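Local coordinates for sensor protein kinase HptS (Staphylococcus aureus, PDB 6LKG) that probably senses an extracellular signal as the histidine kinase of a two-component system and passes it on by phosphorylating itself on histidine, at residues A59-E64 with I103-T108; Q20-S25 with S88-K93; E9-L14 with V157-A162; P68-T73 with S97-K102; A122-Q127 with A162-I167. All coordinates share one frame; numbering follows the deposited sequence.

Interaction 1 of 5, residues A59-E64 with I103-T108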
# COMPACT_ATOMS: atom_id res chain seq x y z
N ALA D 59 11.89 15.11 -10.23
CA ALA D 59 11.35 13.85 -9.73
C ALA D 59 11.21 13.86 -8.21
O ALA D 59 11.87 14.61 -7.49
CB ALA D 59 12.24 12.68 -10.16
N THR D 60 10.30 13.01 -7.73
CA THR D 60 10.12 12.78 -6.29
C THR D 60 11.19 11.81 -5.83
O THR D 60 11.11 10.61 -6.08
CB THR D 60 8.72 12.24 -6.00
OG1 THR D 60 7.73 13.14 -6.51
CG2 THR D 60 8.52 12.07 -4.50
N LEU D 61 12.21 12.34 -5.15
CA LEU D 61 13.35 11.54 -4.73
C LEU D 61 13.40 11.45 -3.21
O LEU D 61 13.04 12.39 -2.50
CB LEU D 61 14.67 12.13 -5.24
CG LEU D 61 14.90 12.21 -6.75
CD1 LEU D 61 16.31 12.71 -7.02
CD2 LEU D 61 14.65 10.87 -7.41
N TYR D 62 13.85 10.29 -2.73
CA TYR D 62 14.07 10.08 -1.31
C TYR D 62 15.48 9.56 -1.12
O TYR D 62 15.90 8.61 -1.78
CB TYR D 62 13.05 9.09 -0.73
CG TYR D 62 11.63 9.60 -0.76
CD1 TYR D 62 11.19 10.55 0.15
CD2 TYR D 62 10.73 9.13 -1.71
CE1 TYR D 62 9.89 11.02 0.12
CE2 TYR D 62 9.43 9.59 -1.75
CZ TYR D 62 9.02 10.54 -0.83
OH TYR D 62 7.72 11.00 -0.87
N TYR D 63 16.23 10.20 -0.22
CA TYR D 63 17.59 9.77 0.08
C TYR D 63 17.62 8.99 1.38
O TYR D 63 16.79 9.19 2.28
CB TYR D 63 18.54 10.97 0.17
CG TYR D 63 18.14 12.05 1.15
CD1 TYR D 63 18.37 11.91 2.51
CD2 TYR D 63 17.55 13.23 0.71
CE1 TYR D 63 18.02 12.91 3.41
CE2 TYR D 63 17.19 14.23 1.59
CZ TYR D 63 17.43 14.06 2.94
OH TYR D 63 17.07 15.06 3.82
N GLU D 64 18.58 8.07 1.47
CA GLU D 64 18.85 7.31 2.69
C GLU D 64 20.36 7.33 2.91
O GLU D 64 21.10 6.71 2.15
CB GLU D 64 18.33 5.88 2.59
CG GLU D 64 16.82 5.75 2.68
CD GLU D 64 16.35 4.30 2.65
OE1 GLU D 64 17.18 3.41 2.37
OE2 GLU D 64 15.15 4.06 2.90
N ILE D 103 19.61 6.73 -3.31
CA ILE D 103 18.63 7.67 -3.82
C ILE D 103 17.54 6.86 -4.51
O ILE D 103 17.82 6.10 -5.44
CB ILE D 103 19.25 8.68 -4.80
CG1 ILE D 103 20.38 9.46 -4.13
CG2 ILE D 103 18.18 9.65 -5.30
CD1 ILE D 103 19.94 10.33 -3.00
N TYR D 104 16.30 7.02 -4.05
CA TYR D 104 15.15 6.33 -4.61
C TYR D 104 14.26 7.33 -5.34
O TYR D 104 14.13 8.48 -4.91
CB TYR D 104 14.33 5.62 -3.53
CG TYR D 104 15.00 4.42 -2.90
CD1 TYR D 104 14.86 3.16 -3.46
CD2 TYR D 104 15.75 4.55 -1.74
CE1 TYR D 104 15.46 2.05 -2.88
CE2 TYR D 104 16.35 3.45 -1.15
CZ TYR D 104 16.20 2.21 -1.73
OH TYR D 104 16.80 1.11 -1.15
N MET D 105 13.65 6.89 -6.43
CA MET D 105 12.64 7.67 -7.13
C MET D 105 11.29 7.01 -6.92
O MET D 105 11.07 5.88 -7.38
CB MET D 105 12.96 7.79 -8.62
CG MET D 105 11.93 8.60 -9.40
SD MET D 105 12.02 8.34 -11.18
CE MET D 105 11.36 6.69 -11.33
N ALA D 106 10.38 7.71 -6.23
CA ALA D 106 9.03 7.19 -6.06
C ALA D 106 8.17 7.46 -7.28
O ALA D 106 7.31 6.65 -7.62
CB ALA D 106 8.39 7.81 -4.81
N ASN D 107 8.42 8.58 -7.95
CA ASN D 107 7.71 8.95 -9.17
C ASN D 107 8.42 10.16 -9.77
O ASN D 107 9.36 10.70 -9.18
CB ASN D 107 6.23 9.27 -8.89
CG ASN D 107 6.06 10.38 -7.87
OD1 ASN D 107 6.30 11.56 -8.16
ND2 ASN D 107 5.63 10.02 -6.66
N THR D 108 7.97 10.56 -10.95
CA THR D 108 8.38 11.81 -11.56
C THR D 108 7.16 12.43 -12.22
O THR D 108 6.24 11.70 -12.64
CB THR D 108 9.52 11.60 -12.58
OG1 THR D 108 10.24 12.82 -12.77
CG2 THR D 108 8.99 11.11 -13.92
O HOH W 1 16.15 0.84 1.67
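Two neighbouring strands of the first antiparallel sheet meet here, with Tyr62 and Tyr104 as a hydrogen-bonded pair. Tyr62 N donates to Tyr104 O at 2.8 Å. Tyr104 N returns a bond to Tyr62 O at 2.8 Å, almost straight at 174°. Both rings stand on the same sheet face. Ala106 lies beyond them, and its CB comes in the plane of the Tyr62 ring, at the edge, 3.7 Å from CE2. At the other end the carboxylate of Glu64 approaches the edge of the Tyr104 ring, the two planes 69° apart. A water bridges Glu64 OE1 and Tyr104 OH.

The strands belong to the first of two four-stranded antiparallel sheets, both in the order 2-1-4-3, and these are the two middle strands of their sheet. The opposite face carries Leu61, Tyr63, Ile103 and Met105. Leu61 touches its partner and a diagonal neighbour: its CD2 lies 3.7 Å from Met105 CB, and its CD1 lies 4.0 Å from the diagonal Ile103 CG2. Ile103 CD1 packs on Tyr63 CB at 3.5 Å. Helix 40-54 covers Leu61 and Tyr63. Where the pairing ends, Thr60 OG1 donates to Asn107 OD1 at 2.7 Å. The hydroxyl comes from above the carbonyl plane of the amide. Asn107 CG sits between its backbone N and carbonyl carbon (chi1 58°), which brings the amide over to the threonine.

Interaction 2 of 5, residues Q20-S25 with S88-K93. Unlike the reference sequence in segment 20-25: Ser25 (reference Ile).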
# COMPACT_ATOMS: atom_id res chain seq x y z
N GLN D 20 22.46 15.22 -12.14
CA GLN D 20 22.58 16.05 -10.95
C GLN D 20 23.11 15.25 -9.77
O GLN D 20 23.89 15.76 -8.96
CB GLN D 20 21.23 16.66 -10.58
CG GLN D 20 20.61 17.51 -11.65
CD GLN D 20 21.04 18.95 -11.54
OE1 GLN D 20 22.21 19.27 -11.68
NE2 GLN D 20 20.09 19.83 -11.24
N ILE D 21 22.70 13.99 -9.65
CA ILE D 21 23.22 13.14 -8.58
C ILE D 21 24.70 12.86 -8.80
O ILE D 21 25.51 12.96 -7.87
CB ILE D 21 22.40 11.84 -8.50
CG1 ILE D 21 20.96 12.15 -8.09
CG2 ILE D 21 23.03 10.88 -7.50
CD1 ILE D 21 20.03 10.97 -8.15
N GLN D 22 25.08 12.51 -10.04
CA GLN D 22 26.48 12.22 -10.33
C GLN D 22 27.36 13.45 -10.14
O GLN D 22 28.46 13.35 -9.58
CB GLN D 22 26.62 11.68 -11.75
CG GLN D 22 25.90 10.37 -11.99
CD GLN D 22 26.48 9.24 -11.17
OE1 GLN D 22 27.68 9.20 -10.91
NE2 GLN D 22 25.63 8.30 -10.76
N THR D 23 26.90 14.61 -10.59
CA THR D 23 27.65 15.84 -10.37
C THR D 23 27.75 16.16 -8.89
O THR D 23 28.79 16.62 -8.41
CB THR D 23 27.01 17.00 -11.14
OG1 THR D 23 26.96 16.68 -12.53
CG2 THR D 23 27.81 18.27 -10.95
N PHE D 24 26.67 15.92 -8.14
CA PHE D 24 26.68 16.17 -6.71
C PHE D 24 27.71 15.29 -6.01
O PHE D 24 28.51 15.77 -5.20
CB PHE D 24 25.28 15.94 -6.13
CG PHE D 24 25.20 16.06 -4.64
CD1 PHE D 24 25.02 17.29 -4.04
CD2 PHE D 24 25.29 14.93 -3.83
CE1 PHE D 24 24.94 17.41 -2.66
CE2 PHE D 24 25.21 15.04 -2.46
CZ PHE D 24 25.04 16.28 -1.87
N SER D 25 27.70 13.98 -6.30
CA SER D 25 28.64 13.07 -5.66
C SER D 25 30.08 13.41 -6.04
O SER D 25 30.98 13.36 -5.20
CB SER D 25 28.31 11.63 -6.04
OG SER D 25 27.11 11.20 -5.42
N SER D 88 20.43 5.34 -7.43
CA SER D 88 21.87 5.36 -7.31
C SER D 88 22.26 4.90 -5.91
O SER D 88 21.50 5.08 -4.95
CB SER D 88 22.45 6.75 -7.60
OG SER D 88 22.15 7.66 -6.55
N THR D 89 23.45 4.32 -5.81
CA THR D 89 24.01 3.86 -4.55
C THR D 89 25.47 4.27 -4.52
O THR D 89 26.22 3.95 -5.45
CB THR D 89 23.88 2.34 -4.39
OG1 THR D 89 22.50 1.95 -4.50
CG2 THR D 89 24.41 1.90 -3.02
N HIS D 90 25.87 4.95 -3.45
CA HIS D 90 27.24 5.44 -3.34
C HIS D 90 27.77 5.20 -1.93
O HIS D 90 27.02 5.31 -0.95
CB HIS D 90 27.32 6.94 -3.67
CG HIS D 90 26.98 7.26 -5.09
ND1 HIS D 90 26.23 8.36 -5.45
CD2 HIS D 90 27.29 6.63 -6.25
CE1 HIS D 90 26.10 8.40 -6.76
NE2 HIS D 90 26.73 7.35 -7.27
N GLN D 91 29.05 4.88 -1.85
CA GLN D 91 29.77 4.82 -0.58
C GLN D 91 30.55 6.11 -0.43
O GLN D 91 31.45 6.40 -1.24
CB GLN D 91 30.71 3.61 -0.55
CG GLN D 91 30.01 2.27 -0.74
CD GLN D 91 29.01 1.96 0.36
OE1 GLN D 91 29.21 2.30 1.52
NE2 GLN D 91 27.91 1.31 -0.02
N LEU D 92 30.21 6.90 0.58
CA LEU D 92 30.79 8.22 0.77
C LEU D 92 31.72 8.22 1.98
O LEU D 92 31.40 7.63 3.02
CB LEU D 92 29.70 9.28 0.96
CG LEU D 92 28.64 9.31 -0.14
CD1 LEU D 92 27.59 10.38 0.17
CD2 LEU D 92 29.28 9.56 -1.50
N LYS D 93 32.85 8.90 1.84
CA LYS D 93 33.82 9.01 2.93
C LYS D 93 33.49 10.25 3.74
O LYS D 93 33.66 11.38 3.27
CB LYS D 93 35.25 9.10 2.38
CG LYS D 93 35.61 8.03 1.36
CD LYS D 93 35.47 6.64 1.93
CE LYS D 93 35.16 5.64 0.83
NZ LYS D 93 35.29 4.23 1.30
O HOH W 2 27.33 5.85 -9.22
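The helix segment 20-25 runs almost parallel to the strand segment 88-93, their axes 6° apart in direction and 10.5 Å apart at closest approach. His90 spans much of this gap. Its ring leaves the strand with CG anti to the carbonyl carbon (chi1 -65°) and meets three helix side chains. Ser25 differs here from the reference sequence, which has isoleucine. Its OG lies 3.0 Å from His90 ND1 and approaches the ring obliquely. The same hydroxyl makes a weak bond, 3.4 Å long, to Ile21 O one turn back in the helix. Gln22 approaches from another side: its NE2 lies in the plane of the imidazole, at the edge, 3.8 Å from His90 NE2. The amide is turned 85° from the ring. A water sits in the ring plane near His90 NE2 and accepts a weak bond from Gln22 NE2. Ile21 fills the apolar part. Its CG2 is 4.0 Å from His90 CE1 and 3.5 Å from Ser88 OG.

The contact lays the long helix 3-27 over the edge strand 85-93 of the first sheet. Ile21 and Ser88 both also touch Ile103 on the next strand. Ser88 OG is buried with no polar partner in the model, so the methyl group beside it offers packing alone. The polar groups instead collect around the two nitrogens of His90. The imidazole is thus the polar centre of the contact, though its link to Gln22 through the water is weak.

Interaction 3 of 5, residues E9-L14 with V157-A162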
# COMPACT_ATOMS: atom_id res chain seq x y z
N GLU D 9 10.86 12.33 -23.68
CA GLU D 9 10.83 13.33 -22.62
C GLU D 9 11.18 12.73 -21.27
O GLU D 9 11.91 13.33 -20.48
CB GLU D 9 9.45 14.00 -22.58
CG GLU D 9 9.16 14.85 -23.81
CD GLU D 9 7.70 15.25 -23.91
OE1 GLU D 9 6.88 14.73 -23.14
OE2 GLU D 9 7.38 16.11 -24.77
N SER D 10 10.66 11.53 -20.98
CA SER D 10 10.96 10.89 -19.70
C SER D 10 12.42 10.47 -19.63
O SER D 10 13.05 10.59 -18.57
CB SER D 10 10.04 9.69 -19.49
OG SER D 10 8.69 10.09 -19.31
N GLN D 11 12.97 9.98 -20.74
CA GLN D 11 14.39 9.61 -20.76
C GLN D 11 15.28 10.82 -20.53
O GLN D 11 16.27 10.74 -19.80
CB GLN D 11 14.73 8.95 -22.09
CG GLN D 11 16.12 8.36 -22.15
CD GLN D 11 16.71 8.37 -23.54
OE1 GLN D 11 16.30 9.16 -24.39
NE2 GLN D 11 17.68 7.50 -23.79
N SER D 12 14.94 11.96 -21.14
CA SER D 12 15.71 13.18 -20.92
C SER D 12 15.58 13.65 -19.47
O SER D 12 16.57 14.07 -18.86
CB SER D 12 15.24 14.28 -21.88
OG SER D 12 15.88 15.51 -21.59
N SER D 13 14.38 13.57 -18.90
CA SER D 13 14.18 13.99 -17.52
C SER D 13 14.94 13.09 -16.55
O SER D 13 15.56 13.57 -15.60
CB SER D 13 12.69 13.99 -17.18
OG SER D 13 12.46 14.47 -15.87
N LEU D 14 14.93 11.78 -16.80
CA LEU D 14 15.65 10.86 -15.92
C LEU D 14 17.15 11.06 -16.03
O LEU D 14 17.87 11.00 -15.03
CB LEU D 14 15.26 9.41 -16.24
CG LEU D 14 13.83 9.02 -15.86
CD1 LEU D 14 13.48 7.65 -16.41
CD2 LEU D 14 13.63 9.07 -14.36
N VAL D 157 13.42 2.54 -24.36
CA VAL D 157 14.71 3.18 -24.58
C VAL D 157 15.62 2.82 -23.41
O VAL D 157 15.16 2.52 -22.31
CB VAL D 157 14.57 4.71 -24.73
CG1 VAL D 157 14.36 5.37 -23.37
CG2 VAL D 157 15.79 5.30 -25.44
N LYS D 158 16.93 2.85 -23.66
CA LYS D 158 17.90 2.53 -22.63
C LYS D 158 18.30 3.80 -21.89
O LYS D 158 18.51 4.85 -22.50
CB LYS D 158 19.15 1.88 -23.22
CG LYS D 158 20.11 1.35 -22.16
CD LYS D 158 21.45 0.92 -22.74
CE LYS D 158 22.47 0.72 -21.62
NZ LYS D 158 22.92 2.01 -21.02
N LEU D 159 18.41 3.69 -20.57
CA LEU D 159 18.87 4.80 -19.74
C LEU D 159 20.39 4.79 -19.67
O LEU D 159 21.04 3.75 -19.78
CB LEU D 159 18.27 4.70 -18.33
CG LEU D 159 16.75 4.57 -18.28
CD1 LEU D 159 16.26 4.46 -16.84
CD2 LEU D 159 16.08 5.74 -18.99
N ASN D 160 20.97 5.98 -19.48
CA ASN D 160 22.42 6.13 -19.63
C ASN D 160 23.18 5.55 -18.44
O ASN D 160 24.27 4.99 -18.62
CB ASN D 160 22.78 7.61 -19.79
CG ASN D 160 22.37 8.17 -21.13
OD1 ASN D 160 22.04 7.42 -22.05
ND2 ASN D 160 22.39 9.49 -21.25
N HIS D 161 22.63 5.67 -17.24
CA HIS D 161 23.39 5.39 -16.03
C HIS D 161 23.56 3.90 -15.73
O HIS D 161 24.38 3.56 -14.88
CB HIS D 161 22.75 6.07 -14.83
CG HIS D 161 21.42 5.50 -14.45
ND1 HIS D 161 20.27 5.72 -15.19
CD2 HIS D 161 21.05 4.72 -13.41
CE1 HIS D 161 19.26 5.10 -14.62
NE2 HIS D 161 19.70 4.48 -13.54
N ALA D 162 22.81 3.02 -16.38
CA ALA D 162 22.88 1.60 -16.07
C ALA D 162 22.32 0.82 -17.25
O ALA D 162 21.82 1.39 -18.22
CB ALA D 162 22.14 1.27 -14.78
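Lys158 O receives the amide of Gln11, whose NE2 donates to it at 3.1 Å. The N-H is bent, at 148°, and the donor is tilted 26° from the carbonyl plane. The glutamine gets there by stretching out from the helix: CG is anti to the backbone N (chi1 -172°), and the chain stays extended beyond it. Val157 lies across this chain at about a right angle. Both its methyls lie along one side of the glutamine, CG2 3.3 Å from Gln11 NE2 and CG1 3.7 Å from Gln11 CG.

This is where helix 3-27 packs on the second four-stranded sheet, at the end of its edge strand 153-158 and the start of the turn that leads into strand 164-170. Leu159 begins that turn. The end of its side chain reaches the helix, with CD2 4.1 Å from both Gln11 CG and Leu14 CD1. Leu14 is one turn further along the helix than Gln11, so the two meet the same leucine methyl. Leu159 also packs on Leu166 of the next strand.

The turn has its own clamp. Lys158 points away from the helix, and its NZ donates to Leu159 O at 2.8 Å and to Ala162 O at 3.1 Å.

Interaction 4 of 5, residues P68-T73 with S97-K102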
# COMPACT_ATOMS: atom_id res chain seq x y z
N PRO D 68 27.16 4.30 10.92
CA PRO D 68 27.15 4.16 12.38
C PRO D 68 26.42 5.33 13.02
O PRO D 68 26.73 6.50 12.76
CB PRO D 68 28.64 4.17 12.75
CG PRO D 68 29.36 3.87 11.47
CD PRO D 68 28.52 4.45 10.38
N ASN D 69 25.41 5.01 13.83
CA ASN D 69 24.61 5.94 14.61
C ASN D 69 23.61 6.74 13.77
O ASN D 69 22.90 7.58 14.34
CB ASN D 69 25.50 6.91 15.41
CG ASN D 69 26.10 6.25 16.65
OD1 ASN D 69 27.28 5.89 16.65
ND2 ASN D 69 25.29 6.08 17.68
N GLN D 70 23.56 6.54 12.45
CA GLN D 70 22.78 7.43 11.60
C GLN D 70 21.95 6.63 10.60
O GLN D 70 22.42 5.65 10.02
CB GLN D 70 23.68 8.40 10.82
CG GLN D 70 24.37 9.45 11.67
CD GLN D 70 23.41 10.50 12.18
OE1 GLN D 70 22.24 10.54 11.79
NE2 GLN D 70 23.90 11.36 13.07
N PHE D 71 20.70 7.07 10.40
CA PHE D 71 19.88 6.73 9.24
C PHE D 71 19.15 8.01 8.85
O PHE D 71 18.08 8.31 9.39
CB PHE D 71 18.91 5.59 9.53
CG PHE D 71 18.11 5.15 8.34
CD1 PHE D 71 18.64 4.25 7.42
CD2 PHE D 71 16.82 5.63 8.13
CE1 PHE D 71 17.90 3.84 6.32
CE2 PHE D 71 16.08 5.22 7.03
CZ PHE D 71 16.62 4.33 6.12
N ILE D 72 19.73 8.77 7.93
CA ILE D 72 19.24 10.10 7.57
C ILE D 72 18.43 10.00 6.29
O ILE D 72 18.92 9.48 5.28
CB ILE D 72 20.40 11.09 7.41
CG1 ILE D 72 21.13 11.27 8.75
CG2 ILE D 72 19.90 12.43 6.88
CD1 ILE D 72 22.46 11.97 8.64
N THR D 73 17.19 10.48 6.33
CA THR D 73 16.28 10.33 5.20
C THR D 73 15.27 11.47 5.19
O THR D 73 14.97 12.07 6.22
CB THR D 73 15.56 8.97 5.25
OG1 THR D 73 14.80 8.78 4.05
CG2 THR D 73 14.62 8.91 6.46
N SER D 97 33.57 7.89 9.43
CA SER D 97 33.27 6.56 8.91
C SER D 97 32.78 6.71 7.47
O SER D 97 32.52 7.82 7.00
CB SER D 97 32.22 5.84 9.76
OG SER D 97 31.77 4.66 9.13
N THR D 98 32.65 5.58 6.80
CA THR D 98 32.00 5.55 5.50
C THR D 98 30.49 5.45 5.70
O THR D 98 30.02 4.78 6.62
CB THR D 98 32.52 4.38 4.67
OG1 THR D 98 33.89 4.63 4.29
CG2 THR D 98 31.70 4.18 3.40
N TYR D 99 29.74 6.12 4.83
CA TYR D 99 28.29 6.12 4.87
C TYR D 99 27.77 5.78 3.49
O TYR D 99 28.29 6.28 2.48
CB TYR D 99 27.74 7.47 5.34
CG TYR D 99 27.89 7.74 6.82
CD1 TYR D 99 29.11 8.16 7.35
CD2 TYR D 99 26.82 7.61 7.68
CE1 TYR D 99 29.25 8.41 8.70
CE2 TYR D 99 26.95 7.86 9.04
CZ TYR D 99 28.17 8.26 9.54
OH TYR D 99 28.31 8.52 10.89
N MET D 100 26.74 4.94 3.43
CA MET D 100 26.11 4.57 2.17
C MET D 100 24.98 5.55 1.87
O MET D 100 24.13 5.81 2.73
CB MET D 100 25.58 3.14 2.22
CG MET D 100 24.88 2.72 0.93
SD MET D 100 24.50 0.96 0.87
CE MET D 100 23.44 0.81 2.31
N LEU D 101 24.97 6.09 0.66
CA LEU D 101 23.91 6.96 0.20
C LEU D 101 23.12 6.25 -0.89
O LEU D 101 23.67 5.88 -1.93
CB LEU D 101 24.46 8.29 -0.32
CG LEU D 101 23.41 9.25 -0.89
CD1 LEU D 101 22.45 9.69 0.21
CD2 LEU D 101 24.06 10.44 -1.55
N LYS D 102 21.82 6.06 -0.65
CA LYS D 102 20.89 5.53 -1.64
C LYS D 102 19.90 6.62 -2.02
O LYS D 102 19.40 7.34 -1.15
CB LYS D 102 20.14 4.31 -1.11
CG LYS D 102 20.95 3.02 -1.06
CD LYS D 102 20.12 1.89 -0.47
CE LYS D 102 20.91 0.60 -0.36
NZ LYS D 102 21.32 0.09 -1.70
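Pro68 and Tyr99 carry most of this contact, which lies at the far end of the first antiparallel sheet. Pro68 sits in the tight turn between strands 60-67 and 70-73. Tyr99 projects from strand 98-107. Strands 70-73 and 98-107 are not neighbours, since strand 60-67 runs between them. Gln70 and Tyr99 meet across it, while Pro68 meets the ring at the turn. Pro68 CD lies over one face of the tyrosine ring, a CH-pi contact. Pro68 CD is 4.2 Å from the centroid of the Tyr99 ring, 23° off the normal and displaced toward the rim. The ring atom nearest to Pro68 CD is Tyr99 CZ, at 3.9 Å. Pro68 O is also 3.2 Å from Tyr99 OH, whose hydroxyl is hydrogen-bonded to Asn96.

Gln70 takes a different side of the same ring. Its CB comes to the edge, 3.8 Å from Tyr99 CE2. The chain then bends at chi2 (-72°), and the amide turns off to reach Leu37 O through NE2. Phe94 also meets the tyrosine ring, their planes at about 75°. Ser97 OG donates to Thr98 O at 3.1 Å. The same oxygen rests against the proline ring, 3.5 Å from both Pro68 CG and Pro68 CD.

Interaction 5 of 5, residues A122-Q127 with A162-I167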
# COMPACT_ATOMS: atom_id res chain seq x y z
N ALA D 122 4.53 3.05 -16.96
CA ALA D 122 5.98 3.04 -17.09
C ALA D 122 6.57 1.84 -16.37
O ALA D 122 6.15 1.50 -15.26
CB ALA D 122 6.60 4.33 -16.53
N LEU D 123 7.53 1.20 -17.02
CA LEU D 123 8.34 0.14 -16.42
C LEU D 123 9.81 0.49 -16.61
O LEU D 123 10.19 1.07 -17.63
CB LEU D 123 8.05 -1.22 -17.06
CG LEU D 123 6.81 -2.00 -16.64
CD1 LEU D 123 6.52 -3.09 -17.66
CD2 LEU D 123 6.99 -2.60 -15.26
N ILE D 124 10.62 0.14 -15.62
CA ILE D 124 12.08 0.16 -15.75
C ILE D 124 12.57 -1.24 -15.43
O ILE D 124 12.29 -1.77 -14.35
CB ILE D 124 12.74 1.21 -14.84
CG1 ILE D 124 12.24 2.61 -15.20
CG2 ILE D 124 14.25 1.14 -14.97
CD1 ILE D 124 12.91 3.72 -14.41
N VAL D 125 13.29 -1.85 -16.38
CA VAL D 125 13.75 -3.22 -16.25
C VAL D 125 15.24 -3.27 -16.54
O VAL D 125 15.78 -2.44 -17.28
CB VAL D 125 12.98 -4.17 -17.20
CG1 VAL D 125 11.50 -4.15 -16.90
CG2 VAL D 125 13.25 -3.80 -18.65
N ASP D 126 15.92 -4.26 -15.96
CA ASP D 126 17.32 -4.48 -16.27
C ASP D 126 17.44 -5.48 -17.41
O ASP D 126 16.45 -5.92 -18.00
CB ASP D 126 18.09 -4.92 -15.02
CG ASP D 126 17.67 -6.28 -14.48
OD1 ASP D 126 16.89 -7.01 -15.14
OD2 ASP D 126 18.14 -6.64 -13.38
N GLN D 127 18.68 -5.86 -17.74
CA GLN D 127 18.91 -6.75 -18.87
C GLN D 127 18.46 -8.18 -18.60
O GLN D 127 18.40 -8.97 -19.54
CB GLN D 127 20.39 -6.73 -19.27
CG GLN D 127 21.32 -7.39 -18.26
CD GLN D 127 21.88 -6.40 -17.26
OE1 GLN D 127 21.15 -5.58 -16.69
NE2 GLN D 127 23.19 -6.47 -17.03
N ALA D 162 22.81 3.02 -16.38
CA ALA D 162 22.88 1.60 -16.07
C ALA D 162 22.32 0.82 -17.25
O ALA D 162 21.82 1.39 -18.22
CB ALA D 162 22.14 1.27 -14.78
N ASP D 163 22.41 -0.51 -17.15
CA ASP D 163 21.83 -1.40 -18.15
C ASP D 163 20.33 -1.56 -17.89
O ASP D 163 19.79 -2.66 -17.74
CB ASP D 163 22.54 -2.75 -18.14
CG ASP D 163 23.58 -2.87 -19.23
OD1 ASP D 163 24.31 -1.88 -19.47
OD2 ASP D 163 23.69 -3.96 -19.83
N HIS D 164 19.65 -0.42 -17.83
CA HIS D 164 18.22 -0.36 -17.57
C HIS D 164 17.49 0.18 -18.80
O HIS D 164 18.01 1.01 -19.54
CB HIS D 164 17.91 0.53 -16.36
CG HIS D 164 18.57 0.07 -15.09
ND1 HIS D 164 18.59 0.84 -13.95
CD2 HIS D 164 19.23 -1.07 -14.79
CE1 HIS D 164 19.24 0.19 -13.00
NE2 HIS D 164 19.64 -0.97 -13.48
N ARG D 165 16.27 -0.31 -19.00
CA ARG D 165 15.41 0.12 -20.09
C ARG D 165 14.13 0.73 -19.52
O ARG D 165 13.50 0.13 -18.65
CB ARG D 165 15.06 -1.04 -21.02
CG ARG D 165 16.10 -1.34 -22.08
CD ARG D 165 15.85 -2.71 -22.68
NE ARG D 165 16.00 -3.77 -21.68
CZ ARG D 165 15.23 -4.85 -21.62
NH1 ARG D 165 14.25 -5.03 -22.49
NH2 ARG D 165 15.44 -5.76 -20.67
N LEU D 166 13.76 1.90 -20.02
CA LEU D 166 12.48 2.51 -19.70
C LEU D 166 11.46 2.10 -20.75
O LEU D 166 11.69 2.29 -21.95
CB LEU D 166 12.60 4.04 -19.64
CG LEU D 166 11.26 4.79 -19.61
CD1 LEU D 166 10.54 4.56 -18.29
CD2 LEU D 166 11.48 6.28 -19.86
N ILE D 167 10.35 1.51 -20.31
CA ILE D 167 9.28 1.07 -21.19
C ILE D 167 8.02 1.84 -20.82
O ILE D 167 7.57 1.78 -19.67
CB ILE D 167 9.03 -0.44 -21.09
CG1 ILE D 167 10.32 -1.22 -21.35
CG2 ILE D 167 7.93 -0.86 -22.05
CD1 ILE D 167 10.21 -2.69 -20.99
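Arg165 and Val125 lie side by side on one face of the sheet, and the guanidinium folds back over the valine. Val125 CG2 sits beneath one face of that flat group, 3.6 Å from its plane and offset toward the rim. A bend at chi3 (-63°) brings NH2 round to Asp126 O, to which it donates at 2.9 Å. The donor stands above the carbonyl plane, and the N-H is bent to 137°. Further along this face Ile167 CD1 packs on Val125 CG2 at 4.0 Å.

The other face carries Ile124, Leu166 and His164. Ile124 crosses Leu166 obliquely, with CG1 4.0 Å from Leu166 CD1. The His164 ring has Ala162 CB over the centre of one face, 3.5 Å above its plane.

The backbones are the middle strands of the second four-stranded sheet, antiparallel at 158°. Leu123 with Ile167 and Val125 with Arg165 are hydrogen-bonded pairs, each with two bonds; Ile167 N to Leu123 O, at 2.7 Å, is nearly straight. Arg165 therefore makes three bonds to the neighbouring strand, two through its backbone and one through NH2. Its charge also has a long, weak ion pair with Asp129, so part of it is probably balanced at the strand's end.

How the interactions relate
The chain builds two similar four-stranded antiparallel sheets, and helix 3-27 runs along both. Interactions 1, 2 and 4 belong to the first sheet, 3 and 5 to the second. Interactions 1 and 5 are the equivalent central strand pairs, centres about 16 Å apart. Interactions 2 and 3 fasten the helix to the edge strand of each sheet, centres about 18 Å apart. Interaction 4 closes the first sheet's far end, about 28 Å centre to centre from interaction 3. Along the chain, interaction 3 spans interactions 1, 2 and 4; interaction 4 lies between the segments of interaction 1; interaction 5 follows these and crosses interaction 3. Met105 touches Leu14, linking the sheets through the helix. This tandem layout resembles double-PAS-like (dCACHE) sensor domains.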